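Local coordinates for protein F2 like fibronectin-binding protein (Streptococcus pneumoniae, PDB 5A0N) that is probably a Gram-positive surface adhesin, its N-terminal domain carrying an internal thioester thought to mediate covalent binding to the host, at residues K79-E84 against Q104-F109; T121-R126 against T137-V142; R126-G129 against T134-T137. All blocks are in the same frame, centred on the assembly; numbering follows the deposited sequence. Where two conformers were deposited one is given.

In the fold
All three contacts lie in the helical part of the domain, which the chain builds between strands 75-78 and 193-200 of one antiparallel sheet. Interaction 1 comes first along the chain and sits where strand 75-78 gives way to the helices, joining the start of helix 83-93 to the start of helix 105-118. Interactions 2 and 3 follow, with centres about 21 and 26 Å from its own and no atoms touching it. Both of these join helix 123-128 to helix 132-152, and with centres about 5 Å apart they form one continuous patch, in which Phe139 and Ala135 pack against Trp128 and Val124 respectively. Successive helices are thus joined pair by pair along the chain.

Interaction 1: residues K79-E84 against Q104-F109; sequences KDINKE and QAWDTF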
loop_
_atom_site.group_PDB
_atom_site.type_symbol
_atom_site.label_atom_id
_atom_site.label_comp_id
_atom_site.label_asym_id
_atom_site.label_seq_id
_atom_site.Cartn_x
_atom_site.Cartn_y
_atom_site.Cartn_z
ATOM N N LYS A 79 4.205 13.310 7.556
ATOM C CA LYS A 79 4.234 12.452 8.732
ATOM C C LYS A 79 2.972 12.600 9.587
ATOM O O LYS A 79 2.357 13.657 9.626
ATOM C CB LYS A 79 5.452 12.771 9.612
ATOM C CG LYS A 79 6.798 12.391 9.028
ATOM C CD LYS A 79 7.903 12.649 10.049
ATOM N N ASP A 80 2.627 11.533 10.291
ATOM C CA ASP A 80 1.634 11.536 11.351
ATOM C C ASP A 80 0.304 12.152 10.916
ATOM O O ASP A 80 -0.233 13.073 11.531
ATOM C CB ASP A 80 2.207 12.189 12.618
ATOM C CG ASP A 80 1.458 11.778 13.905
ATOM O OD1 ASP A 80 0.652 10.800 13.952
ATOM O OD2 ASP A 80 1.702 12.457 14.904
ATOM N N ILE A 81 -0.239 11.584 9.852
ATOM C CA ILE A 81 -1.452 12.110 9.278
ATOM C C ILE A 81 -2.699 11.667 10.064
ATOM O O ILE A 81 -2.717 10.616 10.737
ATOM C CB ILE A 81 -1.637 11.785 7.790
ATOM C CG1 ILE A 81 -1.882 10.305 7.568
ATOM C CG2 ILE A 81 -0.474 12.303 6.964
ATOM C CD1 ILE A 81 -2.069 9.888 6.123
ATOM N N ASN A 82 -3.748 12.471 9.924
ATOM C CA ASN A 82 -5.057 12.139 10.474
ATOM C C ASN A 82 -6.121 12.039 9.371
ATOM O O ASN A 82 -5.802 12.126 8.193
ATOM C CB ASN A 82 -5.473 13.181 11.530
ATOM C CG ASN A 82 -5.609 14.590 10.971
ATOM O OD1 ASN A 82 -5.778 14.814 9.775
ATOM N ND2 ASN A 82 -5.564 15.556 11.862
ATOM N N LYS A 83 -7.379 11.821 9.758
ATOM C CA LYS A 83 -8.457 11.621 8.805
ATOM C C LYS A 83 -8.555 12.768 7.798
ATOM O O LYS A 83 -8.663 12.537 6.588
ATOM C CB LYS A 83 -9.801 11.467 9.535
ATOM C CG LYS A 83 -10.992 11.287 8.599
ATOM C CD LYS A 83 -12.293 11.002 9.352
ATOM C CE LYS A 83 -13.474 10.802 8.406
ATOM N NZ LYS A 83 -14.699 10.367 9.147
ATOM N N GLU A 84 -8.528 14.000 8.309
ATOM C CA GLU A 84 -8.705 15.172 7.452
ATOM C C GLU A 84 -7.553 15.315 6.470
ATOM O O GLU A 84 -7.765 15.591 5.290
ATOM C CB GLU A 84 -8.905 16.444 8.274
ATOM C CG GLU A 84 -10.149 16.397 9.150
ATOM C CD GLU A 84 -10.079 15.477 10.414
ATOM O OE1 GLU A 84 -8.962 15.119 10.965
ATOM O OE2 GLU A 84 -11.190 15.097 10.887
ATOM N N GLN A 104 -15.733 7.526 4.088
ATOM C CA GLN A 104 -15.241 6.299 4.662
ATOM C C GLN A 104 -13.817 5.937 4.223
ATOM O O GLN A 104 -13.264 4.939 4.712
ATOM C CB GLN A 104 -16.180 5.138 4.318
ATOM C CG GLN A 104 -17.590 5.349 4.868
ATOM C CD GLN A 104 -18.523 4.148 4.676
ATOM O OE1 GLN A 104 -18.292 3.258 3.865
ATOM N NE2 GLN A 104 -19.591 4.114 5.445
ATOM N N ALA A 105 -13.205 6.751 3.365
ATOM C CA ALA A 105 -11.914 6.376 2.764
ATOM C C ALA A 105 -10.798 6.252 3.802
ATOM O O ALA A 105 -9.979 5.350 3.735
ATOM C CB ALA A 105 -11.508 7.373 1.675
ATOM N N TRP A 106 -10.771 7.135 4.794
ATOM C CA TRP A 106 -9.790 7.000 5.866
ATOM C C TRP A 106 -10.006 5.723 6.655
ATOM O O TRP A 106 -9.052 5.017 6.994
ATOM C CB TRP A 106 -9.883 8.194 6.808
ATOM C CG TRP A 106 -9.126 8.068 8.097
ATOM C CD1 TRP A 106 -9.672 8.003 9.338
ATOM C CD2 TRP A 106 -7.695 8.021 8.280
ATOM N NE1 TRP A 106 -8.692 7.941 10.286
ATOM C CE2 TRP A 106 -7.469 7.973 9.671
ATOM C CE3 TRP A 106 -6.586 8.024 7.409
ATOM C CZ2 TRP A 106 -6.203 7.944 10.210
ATOM C CZ3 TRP A 106 -5.348 8.003 7.962
ATOM C CH2 TRP A 106 -5.165 7.993 9.338
ATOM N N ASP A 107 -11.266 5.396 6.938
ATOM C CA ASP A 107 -11.576 4.214 7.730
ATOM C C ASP A 107 -11.056 2.950 7.036
ATOM O O ASP A 107 -10.355 2.135 7.640
ATOM C CB ASP A 107 -13.085 4.109 8.002
ATOM C CG ASP A 107 -13.422 3.054 9.038
ATOM O OD1 ASP A 107 -12.667 2.875 10.008
ATOM O OD2 ASP A 107 -14.458 2.377 8.902
ATOM N N THR A 108 -11.353 2.814 5.746
ATOM C CA THR A 108 -10.923 1.598 5.067
ATOM C C THR A 108 -9.409 1.531 4.866
ATOM O O THR A 108 -8.834 0.484 5.098
ATOM C CB THR A 108 -11.673 1.340 3.738
ATOM O OG1 THR A 108 -11.394 2.385 2.808
ATOM C CG2 THR A 108 -13.173 1.222 3.986
ATOM N N PHE A 109 -8.787 2.640 4.478
ATOM C CA PHE A 109 -7.340 2.626 4.301
ATOM C C PHE A 109 -6.638 2.371 5.622
ATOM O O PHE A 109 -5.716 1.562 5.720
ATOM C CB PHE A 109 -6.806 3.938 3.692
ATOM C CG PHE A 109 -5.331 4.057 3.884
ATOM C CD1 PHE A 109 -4.477 3.280 3.105
ATOM C CD2 PHE A 109 -4.799 4.809 4.892
ATOM C CE1 PHE A 109 -3.123 3.234 3.375
ATOM C CE2 PHE A 109 -3.448 4.795 5.131
ATOM C CZ PHE A 109 -2.606 4.010 4.365
#
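Trp106 lays one face of its indole against the backbone of Lys83, whose CA stands 3.6 Å from the centroid of the five-membered ring and only 8° from the ring normal. This is a CH-pi contact made by a main-chain carbon, and its hydrogen points at the electron-rich face. The lysine side chain then travels out past the pyrrole part of the indole: CB comes within 3.5 Å of Trp106 CD1, and CG lies 3.7 Å from Trp106 CB. With CG anti to the backbone N (chi1 179°) and the rest of the chain extended, the lysine lends its methylenes to the aromatic surface while its ammonium is carried away from the ring. A long residue with an apolar stem and a charged end suits such an exposed margin.

The contact stands where the four-stranded antiparallel sheet hands over to the helical insertion. The chain has just left edge strand 75-78, and Ile81 still shares backbone hydrogen bonds with Tyr195 of strand 193-200. At Asn82, the N-cap, OD1 accepts a hydrogen bond from the backbone N of Gln85 and so helps to start helix 83-93, while the Asn82 carbonyl O lies over the same indole face, 4.2 Å from Trp106 CZ3.

Around the six-membered ring the neighbours are looser. Ile81 O approaches Trp106 CH2 obliquely at 3.9 Å, and the Ile81 side chain brings CG1 to 4.2 Å from Trp106 CZ3, a branched apolar group suited to a buried position between the indole and strand 193-200, where it touches Tyr195 and Phe197. Tyr195 meets the tryptophan edge-to-face, and Tyr190 adds another aromatic ring, its plane inclined by about 25° to the indole.

Interaction 2: residues T121-R126 against T137-V142; sequences TDIVKR and TYFHQV
Ile123 opens helix 123-128 with its branched side chain facing Phe139, in a helix-loop-helix unit whose second member is helix 132-152. With chi1 at -64° for CG1, CG2 is the branch left anti to the backbone N; it reaches Phe139 CE1 at 3.7 Å, and the two side chains cross at about a right angle. Met178 of helix 170-182 also touches Ile123, placing this residue between three helices, where a bulky apolar group fits.

At Val124 the touching branch is again CG2. It sits over one face of the Phe139 ring, 4.0 Å from the centroid and displaced toward the rim, so that Phe139 CD2 is the nearest ring atom at 3.6 Å. This is a CH-pi contact, for which a methyl of a compact beta-branched residue and a flat aromatic face are well matched in a buried seam.

The guanidinium of Arg126 folds back over the start of its own helix. Its NH2 forms a salt bridge with Asp182 OD2 and donates a bent bond of 2.9 Å to Thr121 O. The straighter grip is that of Arg126 NE on Asp122 O, 3.1 Å long with an N-H...O angle of 163° and the oxygen close to the guanidinium plane.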
loop_
_atom_site.group_PDB
_atom_site.type_symbol
_atom_site.label_atom_id
_atom_site.label_comp_id
_atom_site.label_asym_id
_atom_site.label_seq_id
_atom_site.Cartn_x
_atom_site.Cartn_y
_atom_site.Cartn_z
ATOM N N THR A 121 -6.739 -9.850 13.516
ATOM C CA THR A 121 -7.625 -11.025 13.491
ATOM C C THR A 121 -6.917 -12.284 12.980
ATOM O O THR A 121 -7.559 -13.292 12.703
ATOM C CB THR A 121 -8.921 -10.755 12.692
ATOM O OG1 THR A 121 -8.598 -10.543 11.312
ATOM C CG2 THR A 121 -9.666 -9.528 13.258
ATOM N N ASP A 122 -5.584 -12.247 12.872
ATOM C CA ASP A 122 -4.803 -13.448 12.554
ATOM C C ASP A 122 -5.248 -14.087 11.226
ATOM O O ASP A 122 -5.422 -15.302 11.111
ATOM C CB ASP A 122 -4.836 -14.458 13.705
ATOM C CG ASP A 122 -3.760 -14.205 14.715
ATOM O OD1 ASP A 122 -2.617 -13.948 14.294
ATOM O OD2 ASP A 122 -4.067 -14.280 15.909
ATOM N N ILE A 123 -5.344 -13.253 10.204
ATOM C CA ILE A 123 -5.624 -13.727 8.862
ATOM C C ILE A 123 -4.455 -14.538 8.333
ATOM O O ILE A 123 -4.652 -15.561 7.666
ATOM C CB ILE A 123 -5.976 -12.556 7.934
ATOM C CG1 ILE A 123 -7.276 -11.907 8.444
ATOM C CG2 ILE A 123 -6.074 -13.002 6.489
ATOM C CD1 ILE A 123 -7.643 -10.629 7.753
ATOM N N VAL A 124 -3.232 -14.038 8.541
ATOM C CA VAL A 124 -2.082 -14.734 7.969
ATOM C C VAL A 124 -1.932 -16.162 8.496
ATOM O O VAL A 124 -1.738 -17.094 7.712
ATOM C CB VAL A 124 -0.805 -13.919 8.145
ATOM C CG1 VAL A 124 0.433 -14.744 7.751
ATOM C CG2 VAL A 124 -0.877 -12.656 7.308
ATOM N N LYS A 125 -2.072 -16.361 9.810
ATOM C CA LYS A 125 -2.008 -17.719 10.349
ATOM C C LYS A 125 -3.053 -18.623 9.715
ATOM O O LYS A 125 -2.795 -19.777 9.405
ATOM C CB LYS A 125 -2.282 -17.737 11.858
ATOM C CG LYS A 125 -1.151 -17.352 12.765
ATOM C CD LYS A 125 -1.515 -17.651 14.210
ATOM N N ARG A 126 -4.260 -18.104 9.528
ATOM C CA ARG A 126 -5.329 -18.934 8.961
ATOM C C ARG A 126 -5.135 -19.234 7.478
ATOM O O ARG A 126 -5.530 -20.286 7.018
ATOM C CB ARG A 126 -6.689 -18.256 9.208
ATOM C CG ARG A 126 -7.068 -18.251 10.688
ATOM C CD ARG A 126 -8.415 -17.644 10.895
ATOM N NE ARG A 126 -8.394 -16.195 10.770
ATOM C CZ ARG A 126 -9.420 -15.421 10.429
ATOM N NH1 ARG A 126 -10.593 -15.927 10.046
ATOM N NH2 ARG A 126 -9.238 -14.130 10.473
ATOM N N THR A 137 4.593 -10.936 0.952
ATOM C CA THR A 137 4.212 -10.272 -0.303
ATOM C C THR A 137 2.802 -10.626 -0.734
ATOM O O THR A 137 2.086 -9.759 -1.233
ATOM C CB THR A 137 5.202 -10.594 -1.443
ATOM O OG1 THR A 137 5.226 -12.004 -1.669
ATOM C CG2 THR A 137 6.612 -10.061 -1.128
ATOM N N TYR A 138 2.394 -11.886 -0.586
ATOM C CA TYR A 138 1.079 -12.292 -1.101
ATOM C C TYR A 138 -0.072 -11.634 -0.298
ATOM O O TYR A 138 -1.107 -11.307 -0.860
ATOM C CB TYR A 138 0.926 -13.823 -1.150
ATOM C CG TYR A 138 1.654 -14.471 -2.324
ATOM C CD1 TYR A 138 3.032 -14.582 -2.353
ATOM C CD2 TYR A 138 0.961 -14.950 -3.412
ATOM C CE1 TYR A 138 3.669 -15.164 -3.414
ATOM C CE2 TYR A 138 1.623 -15.538 -4.474
ATOM C CZ TYR A 138 2.965 -15.637 -4.461
ATOM O OH TYR A 138 3.608 -16.225 -5.524
ATOM N N PHE A 139 0.132 -11.414 0.997
ATOM C CA PHE A 139 -0.880 -10.696 1.794
ATOM C C PHE A 139 -0.867 -9.206 1.458
ATOM O O PHE A 139 -1.909 -8.566 1.444
ATOM C CB PHE A 139 -0.671 -10.922 3.291
ATOM C CG PHE A 139 -1.802 -10.437 4.175
ATOM C CD1 PHE A 139 -3.131 -10.752 3.902
ATOM C CD2 PHE A 139 -1.532 -9.711 5.332
ATOM C CE1 PHE A 139 -4.145 -10.352 4.756
ATOM C CE2 PHE A 139 -2.561 -9.320 6.175
ATOM C CZ PHE A 139 -3.848 -9.647 5.882
ATOM N N HIS A 140 0.328 -8.636 1.215
ATOM C CA HIS A 140 0.381 -7.239 0.766
ATOM C C HIS A 140 -0.515 -7.071 -0.464
ATOM O O HIS A 140 -1.298 -6.125 -0.554
ATOM C CB HIS A 140 1.822 -6.824 0.439
ATOM C CG HIS A 140 1.935 -5.387 0.061
ATOM N ND1 HIS A 140 1.624 -4.914 -1.190
ATOM C CD2 HIS A 140 2.317 -4.311 0.795
ATOM C CE1 HIS A 140 1.805 -3.608 -1.210
ATOM N NE2 HIS A 140 2.216 -3.213 -0.022
ATOM N N GLN A 141 -0.395 -7.994 -1.417
ATOM C CA GLN A 141 -1.099 -7.841 -2.676
ATOM C C GLN A 141 -2.623 -7.870 -2.467
ATOM O O GLN A 141 -3.327 -7.072 -3.077
ATOM C CB GLN A 141 -0.660 -8.919 -3.656
ATOM C CG GLN A 141 -1.263 -8.759 -5.031
ATOM C CD GLN A 141 -0.767 -9.770 -6.023
ATOM O OE1 GLN A 141 -0.584 -10.935 -5.683
ATOM N NE2 GLN A 141 -0.459 -9.305 -7.241
ATOM N N VAL A 142 -3.155 -8.791 -1.650
ATOM C CA VAL A 142 -4.624 -8.782 -1.450
ATOM C C VAL A 142 -5.094 -7.573 -0.667
ATOM O O VAL A 142 -6.149 -7.013 -0.977
ATOM C CB VAL A 142 -5.206 -10.080 -0.853
ATOM C CG1 VAL A 142 -5.127 -11.182 -1.885
ATOM C CG2 VAL A 142 -4.541 -10.467 0.468
#

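Interaction 3: residues R126-G129 against T134-T137; sequences RAWG and TART
Trp128 and Ala135 bring their backbones closest here, with CA atoms 6.3 Å apart, where helix 123-128 turns through a short loop into helix 132-152. In this helix-loop-helix unit the segments are the closing part of the first helix, with Gly129 after it, and an early turn of the second. Past Trp128 the chain leaves helical geometry at Gly129, whose phi is positive (66°), a backbone shape that a residue lacking a side chain adopts with little strain as the chain enters the loop to helix 132-152.

The side chains fill in between the two helices. Trp128 has CG anti to its carbonyl carbon (chi1 -73°), which directs the indole at the second helix. Ala135 CB rests 3.5 Å above the ring plane, off-centre toward the rim, and its nearest ring atom is Trp128 CD2 at 3.7 Å. Because its side chain is a single methyl, Ala135 can bring its backbone close: its CA lies over the same face, 4.0 Å from Trp128 CD2. The tryptophan also touches Gln171, Gln172 and Ala175, so its broad surface reaches helix 170-182 as well.

Thr134 divides its two branches between different tasks. The hydroxyl OG1 is hydrogen-bonded to Asp131 OD2, close to the start of its helix, while the methyl CG2 approaches the pyrrole part of the indole obliquely and ends 3.6 Å from Trp128 NE1 and 3.7 Å from Trp128 CD1.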
loop_
_atom_site.group_PDB
_atom_site.type_symbol
_atom_site.label_atom_id
_atom_site.label_comp_id
_atom_site.label_asym_id
_atom_site.label_seq_id
_atom_site.Cartn_x
_atom_site.Cartn_y
_atom_site.Cartn_z
ATOM N N ARG A 126 -4.260 -18.104 9.528
ATOM C CA ARG A 126 -5.329 -18.934 8.961
ATOM C C ARG A 126 -5.135 -19.234 7.478
ATOM O O ARG A 126 -5.530 -20.286 7.018
ATOM C CB ARG A 126 -6.689 -18.256 9.208
ATOM C CG ARG A 126 -7.068 -18.251 10.688
ATOM C CD ARG A 126 -8.415 -17.644 10.895
ATOM N NE ARG A 126 -8.394 -16.195 10.770
ATOM C CZ ARG A 126 -9.420 -15.421 10.429
ATOM N NH1 ARG A 126 -10.593 -15.927 10.046
ATOM N NH2 ARG A 126 -9.238 -14.130 10.473
ATOM N N ALA A 127 -4.581 -18.280 6.719
ATOM C CA ALA A 127 -4.452 -18.444 5.267
ATOM C C ALA A 127 -3.147 -19.082 4.820
ATOM O O ALA A 127 -3.155 -19.868 3.858
ATOM C CB ALA A 127 -4.647 -17.090 4.580
ATOM N N TRP A 128 -2.052 -18.695 5.473
ATOM C CA TRP A 128 -0.697 -19.170 5.114
ATOM C C TRP A 128 -0.051 -20.037 6.189
ATOM O O TRP A 128 1.014 -20.589 5.948
ATOM C CB TRP A 128 0.260 -17.998 4.750
ATOM C CG TRP A 128 -0.028 -17.395 3.442
ATOM C CD1 TRP A 128 0.419 -17.824 2.223
ATOM C CD2 TRP A 128 -0.840 -16.238 3.184
ATOM N NE1 TRP A 128 -0.094 -17.014 1.223
ATOM C CE2 TRP A 128 -0.876 -16.049 1.798
ATOM C CE3 TRP A 128 -1.549 -15.367 3.998
ATOM C CZ2 TRP A 128 -1.600 -15.019 1.217
ATOM C CZ3 TRP A 128 -2.263 -14.341 3.412
ATOM C CH2 TRP A 128 -2.295 -14.182 2.052
ATOM N N GLY A 129 -0.644 -20.142 7.374
ATOM C CA GLY A 129 -0.044 -20.933 8.444
ATOM C C GLY A 129 1.254 -20.268 8.851
ATOM O O GLY A 129 1.285 -19.070 9.170
ATOM N N THR A 134 6.119 -16.306 2.308
ATOM C CA THR A 134 5.153 -16.143 1.214
ATOM C C THR A 134 4.146 -15.045 1.567
ATOM O O THR A 134 3.871 -14.141 0.757
ATOM C CB THR A 134 4.428 -17.465 0.943
ATOM O OG1 THR A 134 5.392 -18.412 0.473
ATOM C CG2 THR A 134 3.283 -17.321 -0.070
ATOM N N ALA A 135 3.621 -15.070 2.795
ATOM C CA ALA A 135 2.600 -14.121 3.187
ATOM C C ALA A 135 3.070 -12.681 3.106
ATOM O O ALA A 135 2.276 -11.789 2.774
ATOM C CB ALA A 135 2.087 -14.421 4.577
ATOM N N ARG A 136 4.362 -12.435 3.338
ATOM C CA ARG A 136 4.853 -11.071 3.374
ATOM C C ARG A 136 4.496 -10.297 2.111
ATOM O O ARG A 136 4.146 -9.105 2.182
ATOM C CB ARG A 136 6.382 -11.083 3.568
ATOM C CG ARG A 136 7.033 -9.711 3.629
ATOM C CD ARG A 136 8.541 -9.831 3.850
ATOM N NE ARG A 136 9.119 -10.415 2.649
ATOM C CZ ARG A 136 9.572 -9.721 1.605
ATOM N NH1 ARG A 136 9.632 -8.402 1.625
ATOM N NH2 ARG A 136 9.962 -10.382 0.544
ATOM N N THR A 137 4.593 -10.936 0.952
ATOM C CA THR A 137 4.212 -10.272 -0.303
ATOM C C THR A 137 2.802 -10.626 -0.734
ATOM O O THR A 137 2.086 -9.759 -1.233
ATOM C CB THR A 137 5.202 -10.594 -1.443
ATOM O OG1 THR A 137 5.226 -12.004 -1.669
ATOM C CG2 THR A 137 6.612 -10.061 -1.128
#